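Local coordinates for genome polyprotein (Chicken sicinivirus JSY, PDB 6QWT), which probably copies the viral RNA genome through its 3D RNA-dependent RNA polymerase, the part of the polyprotein that this chain represents, at residues 461-464 against 465-468. Residues are numbered along the deposited sequence; the frame is centred on the assembly and turned at random.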
loop_
_atom_site.group_PDB
_atom_site.type_symbol
_atom_site.label_atom_id
_atom_site.label_comp_id
_atom_site.label_asym_id
_atom_site.label_seq_id
_atom_site.Cartn_x
_atom_site.Cartn_y
_atom_site.Cartn_z
ATOM N N VAL A 461 4.662 -12.224 27.326
ATOM C CA VAL A 461 5.566 -11.209 26.792
ATOM C C VAL A 461 4.847 -10.348 25.760
ATOM O O VAL A 461 4.953 -9.115 25.770
ATOM C CB VAL A 461 6.821 -11.870 26.194
ATOM C CG1 VAL A 461 7.625 -10.858 25.381
ATOM C CG2 VAL A 461 7.677 -12.488 27.293
ATOM N N LEU A 462 4.107 -10.984 24.850
ATOM C CA LEU A 462 3.441 -10.232 23.793
ATOM C C LEU A 462 2.323 -9.362 24.353
ATOM O O LEU A 462 2.169 -8.205 23.949
ATOM C CB LEU A 462 2.902 -11.188 22.729
ATOM C CG LEU A 462 3.984 -11.969 21.978
ATOM C CD1 LEU A 462 3.388 -13.123 21.181
ATOM C CD2 LEU A 462 4.789 -11.040 21.078
ATOM N N GLN A 463 1.535 -9.900 25.288
ATOM C CA GLN A 463 0.428 -9.129 25.840
ATOM C C GLN A 463 0.931 -7.982 26.707
ATOM O O GLN A 463 0.379 -6.878 26.657
ATOM C CB GLN A 463 -0.513 -10.039 26.631
ATOM C CG GLN A 463 -1.615 -9.301 27.392
ATOM C CD GLN A 463 -2.678 -8.688 26.485
ATOM O OE1 GLN A 463 -2.582 -8.744 25.256
ATOM N NE2 GLN A 463 -3.704 -8.103 27.096
ATOM N N TYR A 464 1.979 -8.216 27.499
ATOM C CA TYR A 464 2.535 -7.128 28.299
ATOM C C TYR A 464 3.052 -6.007 27.408
ATOM O O TYR A 464 2.751 -4.829 27.633
ATOM C CB TYR A 464 3.662 -7.628 29.205
ATOM C CG TYR A 464 4.522 -6.480 29.689
ATOM C CD1 TYR A 464 4.069 -5.626 30.691
ATOM C CD2 TYR A 464 5.760 -6.216 29.112
ATOM C CE1 TYR A 464 4.836 -4.562 31.119
ATOM C CE2 TYR A 464 6.530 -5.150 29.534
ATOM C CZ TYR A 464 6.064 -4.328 30.537
ATOM O OH TYR A 464 6.832 -3.265 30.963
ATOM N N ARG A 465 3.851 -6.354 26.396
ATOM C CA ARG A 465 4.443 -5.323 25.551
ATOM C C ARG A 465 3.387 -4.587 24.736
ATOM O O ARG A 465 3.550 -3.394 24.459
ATOM C CB ARG A 465 5.508 -5.935 24.640
ATOM C CG ARG A 465 6.864 -6.063 25.323
ATOM C CD ARG A 465 7.974 -6.432 24.357
ATOM N NE ARG A 465 8.260 -5.375 23.389
ATOM C CZ ARG A 465 8.924 -4.256 23.665
ATOM N NH1 ARG A 465 9.136 -3.360 22.711
ATOM N NH2 ARG A 465 9.375 -4.028 24.892
ATOM N N TRP A 466 2.295 -5.259 24.364
ATOM C CA TRP A 466 1.212 -4.560 23.679
ATOM C C TRP A 466 0.553 -3.544 24.601
ATOM O O TRP A 466 0.350 -2.385 24.220
ATOM C CB TRP A 466 0.170 -5.547 23.162
ATOM C CG TRP A 466 -1.000 -4.854 22.524
ATOM C CD1 TRP A 466 -1.026 -4.256 21.297
ATOM C CD2 TRP A 466 -2.309 -4.672 23.087
ATOM N NE1 TRP A 466 -2.268 -3.720 21.058
ATOM C CE2 TRP A 466 -3.074 -3.961 22.141
ATOM C CE3 TRP A 466 -2.906 -5.040 24.296
ATOM C CZ2 TRP A 466 -4.406 -3.614 22.367
ATOM C CZ3 TRP A 466 -4.229 -4.695 24.518
ATOM C CH2 TRP A 466 -4.963 -3.990 23.558
ATOM N N LEU A 467 0.200 -3.967 25.820
ATOM C CA LEU A 467 -0.403 -3.050 26.780
ATOM C C LEU A 467 0.519 -1.874 27.071
ATOM O O LEU A 467 0.055 -0.744 27.255
ATOM C CB LEU A 467 -0.749 -3.791 28.069
ATOM C CG LEU A 467 -1.961 -4.723 28.037
ATOM C CD1 LEU A 467 -2.001 -5.585 29.293
ATOM C CD2 LEU A 467 -3.247 -3.926 27.890
ATOM N N ALA A 468 1.830 -2.119 27.099
ATOM C CA ALA A 468 2.781 -1.052 27.388
ATOM C C ALA A 468 2.789 -0.004 26.282
ATOM O O ALA A 468 2.787 1.201 26.556
ATOM C CB ALA A 468 4.181 -1.635 27.586
#
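Gln463 and Trp466, one turn apart near the C-terminal end of this polymerase chain, run side by side off the same flank of helix 459-469. The amide lies 26° from the indole plane, and its OE1 sits 3.8 Å from CE3 of Trp466, approaching the ring obliquely. Gln463 has CG anti to the backbone N (chi1 173°), and the bend at chi2 turns the amide alongside the next turn, its OE1 end by Trp466 and its NE2 end by Leu467. Leu467 CD1 lies 3.8 Å from Gln463 NE2. That nitrogen is not left to the methyl alone, for it also hydrogen-bonds Asp389 OD2, which helps hold the amide's orientation.

This is the tight side. Trp466 is buried, stacked with His397 and met edge-to-face by His430, while its NE1 gives a hydrogen bond to the backbone O of Asp213. Leu462, also buried, packs on Cys425 and Tyr426 of helix 417-428.

The opposite flank is much looser. The Tyr464 ring leans forward along the helix, its CD2 3.3 Å from Arg465 N, which approaches the ring obliquely; the ring reaches Ala468 more distantly, CZ to CB 4.4 Å. Val461, Tyr464, Arg465 and Ala468 are all exposed.

Four i to i+4 backbone bonds, Arg465 to Val461 through Ala468 to Tyr464, join the two turns; Leu467 N to Gln463 O, at 3.0 Å and 172°, is the straightest. This is a half-buried surface helix, one side set against the protein and the other exposed. Its chemistry suggests that the orientation of the helix is set mainly by the inner side, where Trp466 and Gln463 reach Asp213 and Asp389 through their side-chain nitrogens, whereas few side-chain contacts join 461-464 to 465-468 on the outer side.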